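Local coordinates for protein aspartate-semialdehyde dehydrogenase (Thermus thermophilus, PDB 2YV3) that probably catalyses the NADPH-dependent reductive dephosphorylation of L-aspartyl-4-phosphate to L-aspartate-semialdehyde, a shared step towards lysine, methionine and threonine, at residues H185-F189 / N190-H194. Residues are numbered along the deposited sequence; the frame is centred on the assembly and turned at random.
Sequences HPLPF and NVIPH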
# COMPACT_ATOMS: atom_id res chain seq x y z
N HIS A 185 11.71 0.11 11.87
CA HIS A 185 12.75 -0.51 11.05
C HIS A 185 13.26 0.53 10.05
O HIS A 185 12.89 1.70 10.12
CB HIS A 185 12.14 -1.70 10.30
CG HIS A 185 11.58 -2.77 11.18
ND1 HIS A 185 12.32 -3.85 11.62
CD2 HIS A 185 10.34 -2.93 11.71
CE1 HIS A 185 11.56 -4.63 12.37
NE2 HIS A 185 10.35 -4.09 12.44
N PRO A 186 14.15 0.12 9.11
CA PRO A 186 14.64 1.10 8.13
C PRO A 186 13.58 1.22 7.03
O PRO A 186 13.25 0.22 6.39
CB PRO A 186 15.94 0.47 7.61
CG PRO A 186 16.30 -0.54 8.66
CD PRO A 186 14.98 -1.09 9.09
N LEU A 187 13.03 2.41 6.81
CA LEU A 187 11.99 2.59 5.81
C LEU A 187 12.41 2.84 4.36
O LEU A 187 11.58 2.75 3.46
CB LEU A 187 11.01 3.69 6.24
CG LEU A 187 9.80 3.91 5.31
CD1 LEU A 187 8.85 2.71 5.35
CD2 LEU A 187 9.07 5.16 5.73
N PRO A 188 13.69 3.15 4.11
CA PRO A 188 14.03 3.37 2.69
C PRO A 188 13.81 2.12 1.85
O PRO A 188 14.31 1.05 2.19
CB PRO A 188 15.49 3.81 2.75
CG PRO A 188 15.55 4.55 4.04
CD PRO A 188 14.77 3.65 4.98
N PHE A 189 13.04 2.25 0.78
CA PHE A 189 12.72 1.13 -0.12
C PHE A 189 12.10 -0.04 0.61
O PHE A 189 12.54 -1.18 0.48
CB PHE A 189 13.99 0.71 -0.86
CG PHE A 189 14.41 1.70 -1.89
CD1 PHE A 189 13.67 1.85 -3.05
CD2 PHE A 189 15.51 2.51 -1.69
CE1 PHE A 189 14.02 2.81 -4.00
CE2 PHE A 189 15.87 3.47 -2.63
CZ PHE A 189 15.12 3.62 -3.78
N ASN A 190 11.05 0.22 1.35
CA ASN A 190 10.44 -0.85 2.11
C ASN A 190 9.11 -0.42 2.70
O ASN A 190 8.76 0.76 2.67
CB ASN A 190 11.41 -1.24 3.22
CG ASN A 190 10.86 -2.33 4.10
OD1 ASN A 190 10.39 -3.35 3.62
ND2 ASN A 190 10.94 -2.12 5.41
N VAL A 191 8.34 -1.37 3.22
CA VAL A 191 7.10 -0.97 3.83
C VAL A 191 7.01 -1.68 5.17
O VAL A 191 7.46 -2.82 5.30
CB VAL A 191 5.87 -1.26 2.90
CG1 VAL A 191 6.01 -0.46 1.63
CG2 VAL A 191 5.73 -2.76 2.60
N ILE A 192 6.44 -1.00 6.16
CA ILE A 192 6.33 -1.53 7.52
C ILE A 192 4.86 -1.72 7.85
O ILE A 192 4.16 -0.74 8.08
CB ILE A 192 6.92 -0.52 8.56
CG1 ILE A 192 8.29 -0.04 8.10
CG2 ILE A 192 7.12 -1.19 9.91
CD1 ILE A 192 8.60 1.32 8.57
N PRO A 193 4.36 -2.97 7.86
CA PRO A 193 2.94 -3.17 8.17
C PRO A 193 2.75 -2.94 9.68
O PRO A 193 2.14 -3.72 10.39
CB PRO A 193 2.72 -4.62 7.76
CG PRO A 193 4.02 -5.24 8.11
CD PRO A 193 5.03 -4.26 7.62
N HIS A 194 3.28 -1.82 10.14
CA HIS A 194 3.21 -1.49 11.54
C HIS A 194 3.25 0.02 11.75
O HIS A 194 4.28 0.66 11.60
CB HIS A 194 4.40 -2.17 12.24
CG HIS A 194 4.43 -1.98 13.73
ND1 HIS A 194 5.38 -2.59 14.52
CD2 HIS A 194 3.67 -1.23 14.55
CE1 HIS A 194 5.20 -2.22 15.78
NE2 HIS A 194 4.17 -1.39 15.82
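Asn190 and Ile192 face back onto Pro186 and Leu187 across a buried beta turn, Leu187 to Asn190, with Pro188 and Phe189 at its corner, in an irregular loop of the dimerisation domain between helix 159-173 and helix 205-219. Phe189 has positive phi (55°), and the chain reverses there so that residues on its two arms meet. Followed outward, the Asn190 side chain starts with CB, which merely follows the bonded Phe189 carbonyl. CG then extends away from the backbone N (chi1 178°), carrying the amide over to the other arm. There ND2 gives a weak hydrogen bond to Pro186 O, 3.4 Å long with an N-H...O angle of 154°. The other amide atom, OD1, accepts a hydrogen bond from Leu280 N of the second subunit, so one carboxamide ties the loop to itself and to the dimer partner; the side chain also packs on Pro279 of that subunit. The Leu187 side chain touches Arg231, and Ile192 is hydrogen-bonded to Arg231 through the backbone, which puts the loop next to a probable substrate-binding residue. Beside the amide the arms are packed by apolar contact: Leu187 CD1 reaches Ile192 CD1 at 3.5 Å, while Ile192 CG2 approaches the His185 ring obliquely, 4.1 Å from His185 CD2.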